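Local coordinates for epoxyqueuosine reductase (PDB 5D6S), which is an iron-sulfur protein of the QueG family that holds a cobalamin and two four-iron clusters, at residues 64-76 with 231-243. Numbering follows the deposited sequence.
With SF4 (iron/sulfur cluster), chain G.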
ATOM      1  N   GLY A  64       0.978  -3.099 -19.962  1.00 75.34           N
ATOM      2  CA  GLY A  64       0.140  -3.070 -18.748  1.00 69.73           C
ATOM      3  C   GLY A  64      -1.143  -2.283 -18.978  1.00 64.73           C
ATOM      4  O   GLY A  64      -2.252  -2.782 -18.767  1.00 54.62           O
ATOM      5  N   VAL A  65      -0.985  -1.063 -19.469  1.00 61.09           N
ATOM      6  CA  VAL A  65      -2.133  -0.241 -19.822  1.00 60.90           C
ATOM      7  C   VAL A  65      -3.038  -0.867 -20.880  1.00 60.62           C
ATOM      8  O   VAL A  65      -4.252  -0.877 -20.723  1.00 67.76           O
ATOM      9  CB  VAL A  65      -1.707   1.146 -20.311  1.00 58.12           C
ATOM     10  CG1 VAL A  65      -2.889   1.900 -20.922  1.00 51.98           C
ATOM     11  CG2 VAL A  65      -1.107   1.929 -19.151  1.00 61.99           C
ATOM     12  N   GLU A  66      -2.460  -1.412 -21.930  1.00 60.72           N
ATOM     13  CA  GLU A  66      -3.276  -1.962 -23.004  1.00 71.00           C
ATOM     14  C   GLU A  66      -4.008  -3.243 -22.559  1.00 64.45           C
ATOM     15  O   GLU A  66      -5.171  -3.449 -22.902  1.00 64.29           O
ATOM     16  CB  GLU A  66      -2.415  -2.202 -24.250  1.00 73.98           C
ATOM     17  CG  GLU A  66      -3.077  -1.784 -25.562  1.00 75.22           C
ATOM     18  CD  GLU A  66      -3.947  -2.873 -26.167  1.00 89.35           C
ATOM     19  OE1 GLU A  66      -3.654  -4.078 -25.957  1.00 98.61           O
ATOM     20  OE2 GLU A  66      -4.922  -2.530 -26.873  1.00 95.89           O
ATOM     21  N   GLU A  67      -3.344  -4.073 -21.761  1.00 66.10           N
ATOM     22  CA  GLU A  67      -3.959  -5.296 -21.225  1.00 66.31           C
ATOM     23  C   GLU A  67      -4.868  -5.091 -19.996  1.00 62.14           C
ATOM     24  O   GLU A  67      -5.457  -6.044 -19.503  1.00 68.29           O
ATOM     25  CB  GLU A  67      -2.871  -6.306 -20.859  1.00 68.22           C
ATOM     26  CG  GLU A  67      -2.053  -6.765 -22.061  1.00 74.63           C
ATOM     27  CD  GLU A  67      -1.169  -7.966 -21.763  1.00 77.40           C
ATOM     28  OE1 GLU A  67      -0.648  -8.091 -20.631  1.00 74.15           O
ATOM     29  OE2 GLU A  67      -1.025  -8.811 -22.666  1.00 85.25           O
ATOM     30  N   GLY A  68      -4.955  -3.862 -19.499  1.00 51.94           N
ATOM     31  CA  GLY A  68      -5.857  -3.508 -18.407  1.00 54.34           C
ATOM     32  C   GLY A  68      -5.418  -3.979 -17.040  1.00 55.24           C
ATOM     33  O   GLY A  68      -6.243  -4.220 -16.179  1.00 60.57           O
ATOM     34  N   ARG A  69      -4.113  -4.099 -16.846  1.00 57.09           N
ATOM     35  CA  ARG A  69      -3.544  -4.621 -15.611  1.00 61.25           C
ATOM     36  C   ARG A  69      -3.074  -3.482 -14.679  1.00 58.37           C
ATOM     37  O   ARG A  69      -2.517  -3.714 -13.597  1.00 64.77           O
ATOM     38  CB  ARG A  69      -2.376  -5.580 -15.921  1.00 61.32           C
ATOM     39  CG  ARG A  69      -2.750  -6.796 -16.770  1.00 65.00           C
ATOM     40  CD  ARG A  69      -1.561  -7.707 -17.112  1.00 64.27           C
ATOM     41  NE  ARG A  69      -0.275  -7.096 -16.767  1.00 66.32           N
ATOM     42  CZ  ARG A  69       0.611  -6.571 -17.611  1.00 61.50           C
ATOM     43  NH1 ARG A  69       0.426  -6.569 -18.922  1.00 69.99           N
ATOM     44  NH2 ARG A  69       1.705  -6.031 -17.124  1.00 66.89           N
ATOM     45  N   THR A  70      -3.341  -2.263 -15.100  1.00 58.58           N
ATOM     46  CA  THR A  70      -2.979  -1.065 -14.366  1.00 58.54           C
ATOM     47  C   THR A  70      -4.090  -0.652 -13.355  1.00 55.97           C
ATOM     48  O   THR A  70      -5.280  -0.853 -13.608  1.00 49.96           O
ATOM     49  CB  THR A  70      -2.729   0.094 -15.341  1.00 60.80           C
ATOM     50  OG1 THR A  70      -2.520   1.290 -14.593  1.00 82.84           O
ATOM     51  CG2 THR A  70      -3.935   0.343 -16.264  1.00 61.85           C
ATOM     52  N   THR A  71      -3.692  -0.058 -12.225  1.00 51.23           N
ATOM     53  CA  THR A  71      -4.652   0.346 -11.166  1.00 48.44           C
ATOM     54  C   THR A  71      -5.379   1.643 -11.434  1.00 51.86           C
ATOM     55  O   THR A  71      -6.498   1.827 -10.959  1.00 66.01           O
ATOM     56  CB  THR A  71      -3.992   0.581  -9.792  1.00 39.09           C
ATOM     57  OG1 THR A  71      -3.034   1.638  -9.898  1.00 39.63           O
ATOM     58  CG2 THR A  71      -3.328  -0.641  -9.325  1.00 44.96           C
ATOM     59  N   GLY A  72      -4.708   2.571 -12.098  1.00 47.99           N
ATOM     60  CA  GLY A  72      -5.185   3.942 -12.207  1.00 50.09           C
ATOM     61  C   GLY A  72      -4.436   4.902 -11.311  1.00 51.45           C
ATOM     62  O   GLY A  72      -4.629   6.103 -11.401  1.00 58.35           O
ATOM     63  N   PHE A  73      -3.580   4.393 -10.432  1.00 58.62           N
ATOM     64  CA  PHE A  73      -2.823   5.263  -9.510  1.00 57.00           C
ATOM     65  C   PHE A  73      -1.525   5.698 -10.136  1.00 57.10           C
ATOM     66  O   PHE A  73      -0.813   6.539  -9.596  1.00 57.71           O
ATOM     67  CB  PHE A  73      -2.495   4.549  -8.195  1.00 56.15           C
ATOM     68  CG  PHE A  73      -3.688   4.051  -7.445  1.00 58.95           C
ATOM     69  CD1 PHE A  73      -4.951   4.547  -7.681  1.00 59.76           C
ATOM     70  CD2 PHE A  73      -3.531   3.076  -6.462  1.00 62.67           C
ATOM     71  CE1 PHE A  73      -6.040   4.079  -6.962  1.00 68.62           C
ATOM     72  CE2 PHE A  73      -4.612   2.613  -5.733  1.00 65.48           C
ATOM     73  CZ  PHE A  73      -5.870   3.119  -5.988  1.00 70.93           C
ATOM     74  N   GLU A  74      -1.202   5.075 -11.257  1.00 61.82           N
ATOM     75  CA  GLU A  74       0.076   5.281 -11.895  1.00 62.16           C
ATOM     76  C   GLU A  74       0.031   6.594 -12.640  1.00 66.25           C
ATOM     77  O   GLU A  74      -1.015   7.033 -13.122  1.00 60.90           O
ATOM     78  CB  GLU A  74       0.376   4.165 -12.892  1.00 61.14           C
ATOM     79  CG  GLU A  74       0.385   2.773 -12.291  1.00 64.52           C
ATOM     80  CD  GLU A  74      -0.988   2.133 -12.215  1.00 61.66           C
ATOM     81  OE1 GLU A  74      -1.975   2.756 -12.676  1.00 66.90           O
ATOM     82  OE2 GLU A  74      -1.080   1.020 -11.657  1.00 58.94           O
ATOM     83  N   HIS A  75       1.195   7.202 -12.757  1.00 68.26           N
ATOM     84  CA  HIS A  75       1.351   8.394 -13.574  1.00 69.87           C
ATOM     85  C   HIS A  75       0.964   8.059 -15.011  1.00 65.17           C
ATOM     86  O   HIS A  75       1.335   7.018 -15.506  1.00 64.40           O
ATOM     87  CB  HIS A  75       2.797   8.852 -13.481  1.00 63.43           C
ATOM     88  CG  HIS A  75       3.011  10.226 -13.970  1.00 58.57           C
ATOM     89  ND1 HIS A  75       3.364  10.487 -15.270  1.00 59.14           N
ATOM     90  CD2 HIS A  75       2.890  11.422 -13.354  1.00 58.74           C
ATOM     91  CE1 HIS A  75       3.457  11.789 -15.438  1.00 58.99           C
ATOM     92  NE2 HIS A  75       3.178  12.379 -14.289  1.00 59.41           N
ATOM     93  N   LYS A  76       0.176   8.911 -15.658  1.00 69.47           N
ATOM     94  CA  LYS A  76      -0.521   8.497 -16.881  1.00 68.77           C
ATOM     95  C   LYS A  76       0.335   8.687 -18.144  1.00 68.81           C
ATOM     96  O   LYS A  76       0.311   7.866 -19.061  1.00 62.96           O
ATOM     97  CB  LYS A  76      -1.877   9.205 -17.001  1.00 70.16           C
ATOM     98  CG  LYS A  76      -2.824   8.818 -15.868  1.00 81.48           C
ATOM     99  CD  LYS A  76      -4.296   8.689 -16.271  1.00 92.07           C
ATOM    100  CE  LYS A  76      -4.960   7.470 -15.628  1.00 93.13           C
ATOM    101  NZ  LYS A  76      -4.798   7.381 -14.148  1.00 92.32           N
ATOM    102  N   THR A 231       6.077  -8.582 -12.597  1.00 68.19           N
ATOM    103  CA  THR A 231       4.977  -7.891 -13.247  1.00 60.91           C
ATOM    104  C   THR A 231       3.675  -8.500 -12.744  1.00 65.39           C
ATOM    105  O   THR A 231       3.690  -9.577 -12.133  1.00 67.51           O
ATOM    106  CB  THR A 231       5.188  -7.948 -14.767  1.00 59.86           C
ATOM    107  OG1 THR A 231       5.411  -6.611 -15.230  1.00 69.09           O
ATOM    108  CG2 THR A 231       4.044  -8.587 -15.557  1.00 52.72           C
ATOM    109  N   MET A 232       2.557  -7.814 -12.973  1.00 71.23           N
ATOM    110  CA  MET A 232       1.351  -8.031 -12.158  1.00 68.12           C
ATOM    111  C   MET A 232       0.046  -7.712 -12.878  1.00 58.00           C
ATOM    112  O   MET A 232       0.012  -6.803 -13.693  1.00 59.82           O
ATOM    113  CB  MET A 232       1.496  -7.123 -10.933  1.00 66.11           C
ATOM    114  CG  MET A 232       0.282  -6.986 -10.058  1.00 69.00           C
ATOM    115  SD  MET A 232       0.576  -5.707  -8.823  1.00 71.87           S
ATOM    116  CE  MET A 232       1.319  -6.644  -7.487  1.00 57.35           C
ATOM    117  N   ASN A 233      -1.023  -8.455 -12.588  1.00 54.37           N
ATOM    118  CA  ASN A 233      -2.389  -7.913 -12.826  1.00 58.15           C
ATOM    119  C   ASN A 233      -2.898  -7.129 -11.605  1.00 54.00           C
ATOM    120  O   ASN A 233      -3.508  -7.702 -10.724  1.00 50.83           O
ATOM    121  CB  ASN A 233      -3.396  -8.992 -13.166  1.00 62.03           C
ATOM    122  CG  ASN A 233      -4.747  -8.410 -13.564  1.00 63.36           C
ATOM    123  OD1 ASN A 233      -5.624  -9.114 -14.053  1.00 68.50           O
ATOM    124  ND2 ASN A 233      -4.889  -7.115 -13.441  1.00 55.80           N
ATOM    125  N   ALA A 234      -2.587  -5.831 -11.532  1.00 49.02           N
ATOM    126  CA  ALA A 234      -2.713  -5.067 -10.280  1.00 50.79           C
ATOM    127  C   ALA A 234      -4.160  -4.919  -9.820  1.00 49.38           C
ATOM    128  O   ALA A 234      -4.467  -4.770  -8.642  1.00 50.96           O
ATOM    129  CB  ALA A 234      -2.080  -3.700 -10.460  1.00 53.76           C
ATOM    130  N   ARG A 235      -5.017  -4.839 -10.814  1.00 49.61           N
ATOM    131  CA  ARG A 235      -6.422  -5.019 -10.718  1.00 47.56           C
ATOM    132  C   ARG A 235      -6.819  -6.155  -9.753  1.00 50.30           C
ATOM    133  O   ARG A 235      -7.884  -6.073  -9.150  1.00 55.16           O
ATOM    134  CB  ARG A 235      -6.867  -5.382 -12.124  1.00 57.49           C
ATOM    135  CG  ARG A 235      -7.958  -4.563 -12.779  1.00 58.48           C
ATOM    136  CD  ARG A 235      -7.616  -3.108 -12.998  1.00 52.10           C
ATOM    137  NE  ARG A 235      -8.829  -2.403 -12.606  1.00 58.17           N
ATOM    138  CZ  ARG A 235      -8.918  -1.141 -12.197  1.00 51.56           C
ATOM    139  NH1 ARG A 235      -7.870  -0.341 -12.152  1.00 49.09           N
ATOM    140  NH2 ARG A 235     -10.091  -0.693 -11.825  1.00 56.06           N
ATOM    141  N   ARG A 236      -5.993  -7.198  -9.610  1.00 44.87           N
ATOM    142  CA  ARG A 236      -6.270  -8.311  -8.660  1.00 41.45           C
ATOM    143  C   ARG A 236      -5.355  -8.323  -7.432  1.00 41.66           C
ATOM    144  O   ARG A 236      -5.398  -9.233  -6.632  1.00 41.95           O
ATOM    145  CB  ARG A 236      -6.190  -9.666  -9.349  1.00 40.16           C
ATOM    146  CG  ARG A 236      -7.162  -9.817 -10.511  1.00 45.78           C
ATOM    147  CD  ARG A 236      -7.080 -11.168 -11.231  1.00 49.16           C
ATOM    148  NE  ARG A 236      -6.954 -12.270 -10.273  1.00 50.41           N
ATOM    149  CZ  ARG A 236      -7.963 -12.791  -9.583  1.00 51.57           C
ATOM    150  NH1 ARG A 236      -9.230 -12.354  -9.750  1.00 55.43           N
ATOM    151  NH2 ARG A 236      -7.715 -13.757  -8.723  1.00 46.87           N
ATOM    152  N   CYS A 237      -4.520  -7.317  -7.273  1.00 46.98           N
ATOM    153  CA  CYS A 237      -3.796  -7.189  -6.015  1.00 54.23           C
ATOM    154  C   CYS A 237      -4.783  -6.794  -4.901  1.00 55.28           C
ATOM    155  O   CYS A 237      -5.585  -5.879  -5.067  1.00 55.96           O
ATOM    156  CB  CYS A 237      -2.671  -6.140  -6.073  1.00 51.01           C
ATOM    157  SG  CYS A 237      -1.567  -6.294  -4.632  1.00 57.49           S
ATOM    158  N   LEU A 238      -4.704  -7.472  -3.769  1.00 51.97           N
ATOM    159  CA  LEU A 238      -5.501  -7.105  -2.616  1.00 52.55           C
ATOM    160  C   LEU A 238      -5.104  -5.751  -2.080  1.00 55.16           C
ATOM    161  O   LEU A 238      -5.918  -5.080  -1.441  1.00 54.37           O
ATOM    162  CB  LEU A 238      -5.351  -8.140  -1.510  1.00 52.96           C
ATOM    163  CG  LEU A 238      -5.877  -9.550  -1.806  1.00 52.46           C
ATOM    164  CD1 LEU A 238      -5.711 -10.387  -0.555  1.00 53.80           C
ATOM    165  CD2 LEU A 238      -7.318  -9.548  -2.253  1.00 51.00           C
ATOM    166  N   SER A 239      -3.854  -5.337  -2.294  1.00 54.44           N
ATOM    167  CA  SER A 239      -3.457  -3.993  -1.840  1.00 55.39           C
ATOM    168  C   SER A 239      -4.301  -2.953  -2.554  1.00 54.13           C
ATOM    169  O   SER A 239      -4.724  -1.943  -1.976  1.00 58.01           O
ATOM    170  CB  SER A 239      -1.986  -3.718  -2.096  1.00 55.09           C
ATOM    171  OG  SER A 239      -1.602  -2.465  -1.527  1.00 55.29           O
ATOM    172  N   PHE A 240      -4.569  -3.229  -3.828  1.00 49.94           N
ATOM    173  CA  PHE A 240      -5.397  -2.367  -4.644  1.00 43.93           C
ATOM    174  C   PHE A 240      -6.820  -2.471  -4.178  1.00 44.19           C
ATOM    175  O   PHE A 240      -7.488  -1.464  -4.000  1.00 51.69           O
ATOM    176  CB  PHE A 240      -5.273  -2.739  -6.132  1.00 44.99           C
ATOM    177  CG  PHE A 240      -6.242  -2.013  -7.024  1.00 41.88           C
ATOM    178  CD1 PHE A 240      -6.237  -0.627  -7.094  1.00 41.28           C
ATOM    179  CD2 PHE A 240      -7.192  -2.704  -7.738  1.00 37.63           C
ATOM    180  CE1 PHE A 240      -7.142   0.041  -7.904  1.00 34.03           C
ATOM    181  CE2 PHE A 240      -8.116  -2.039  -8.505  1.00 35.22           C
ATOM    182  CZ  PHE A 240      -8.088  -0.677  -8.607  1.00 30.42           C
ATOM    183  N   GLN A 241      -7.292  -3.687  -3.973  1.00 47.52           N
ATOM    184  CA  GLN A 241      -8.696  -3.881  -3.653  1.00 46.56           C
ATOM    185  C   GLN A 241      -9.066  -3.138  -2.373  1.00 43.55           C
ATOM    186  O   GLN A 241     -10.136  -2.521  -2.289  1.00 51.34           O
ATOM    187  CB  GLN A 241      -9.036  -5.347  -3.527  1.00 44.16           C
ATOM    188  CG  GLN A 241      -9.148  -6.079  -4.852  1.00 48.29           C
ATOM    189  CD  GLN A 241     -10.148  -5.510  -5.838  1.00 44.96           C
ATOM    190  OE1 GLN A 241      -9.838  -5.376  -6.993  1.00 40.79           O
ATOM    191  NE2 GLN A 241     -11.359  -5.217  -5.396  1.00 54.30           N
ATOM    192  N   THR A 242      -8.172  -3.130  -1.413  1.00 42.74           N
ATOM    193  CA  THR A 242      -8.429  -2.408  -0.181  1.00 49.69           C
ATOM    194  C   THR A 242      -8.495  -0.898  -0.429  1.00 53.03           C
ATOM    195  O   THR A 242      -9.094  -0.178   0.349  1.00 64.20           O
ATOM    196  CB  THR A 242      -7.393  -2.717   0.920  1.00 48.32           C
ATOM    197  OG1 THR A 242      -6.071  -2.492   0.425  1.00 52.44           O
ATOM    198  CG2 THR A 242      -7.520  -4.127   1.327  1.00 49.42           C
ATOM    199  N   GLN A 243      -7.911  -0.430  -1.521  1.00 49.51           N
ATOM    200  CA  GLN A 243      -7.873   0.992  -1.832  1.00 47.36           C
ATOM    201  C   GLN A 243      -8.825   1.414  -2.929  1.00 47.45           C
ATOM    202  O   GLN A 243      -9.071   2.608  -3.088  1.00 46.39           O
ATOM    203  CB  GLN A 243      -6.474   1.373  -2.284  1.00 48.34           C
ATOM    204  CG  GLN A 243      -5.465   1.318  -1.174  1.00 53.79           C
ATOM    205  CD  GLN A 243      -4.092   1.690  -1.669  1.00 52.95           C
ATOM    206  OE1 GLN A 243      -3.785   2.870  -1.823  1.00 58.27           O
ATOM    207  NE2 GLN A 243      -3.248   0.688  -1.894  1.00 50.34           N
TER
HETATM  208 FE1  SF4 G 402      -0.759  -8.160  -4.025  1.00 53.29          FE
HETATM  209 FE2  SF4 G 402      -0.904  -9.606  -1.895  1.00 64.39          FE
HETATM  210 FE3  SF4 G 402       1.382  -9.306  -3.115  1.00 60.87          FE
HETATM  211 FE4  SF4 G 402      -0.451 -10.757  -4.179  1.00 57.24          FE
HETATM  212  S1  SF4 G 402       0.531 -11.085  -2.372  1.00 59.95           S
HETATM  213  S2  SF4 G 402       0.689  -9.267  -5.094  1.00 56.03           S
HETATM  214  S3  SF4 G 402      -2.183  -9.661  -3.520  1.00 57.79           S
HETATM  215  S4  SF4 G 402       0.216  -7.818  -2.182  1.00 54.43           S
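Arg69 and Arg235 reach across this contact from the two segments, Arg69 through NE to one main-chain carbonyl, Arg235 through NH1 to two, and so tie the loop after helix 55-67 to the cluster-binding segment of the 4Fe-4S double cluster domain. That helix closes in a Schellman motif with Gly68 at positive phi (75°), after which Arg69 lies beside Asn233. Arg69 NE donates to Met232 O at 3.1 Å, nearly straight at 166°; the oxygen lies in the guanidinium plane, whereas the nitrogen stands above the carbonyl plane. A salt bridge within the segment, Arg69 NH1 to Glu67 OE1, tilted from the guanidinium plane, engages another nitrogen, while the Asn233 amide stands almost perpendicular to the group. The main chain adds Ala234 N to Arg69 O, 3.0 Å. Arg235, bent at chi2 and chi3, curls back to bring one nitrogen, NH1, to two successive carbonyl oxygens: Thr70 O, met in its plane on a lone pair at 3.0 Å, and Thr71 O, a weak bond. Phe240 CZ lies over one face of this guanidinium. The Phe240 ring in turn takes Thr71 CA over a face and directs its edge at the face of Phe73, an offset edge-to-face pair with centroids 5.6 Å apart. Thr71 chi1 of 61° turns CG2 toward Phe240 CD1 and Ala234 CB, 3.5 Å from the latter, while OG1 accepts from Phe73 N in an ST turn. Glu74 OE2 accepts from Thr71 N on its syn lone pair and from Thr71 OG1 above the carboxylate plane, bonds that would brace the turn. Both segments line the cobalamin pocket, where Ser239 OG is hydrogen-bonded to the ligand. Cys237 N-caps helix 238-243, its SG accepting weakly from Ser239 N and binding iron FE1 of the cluster at 2.1 Å.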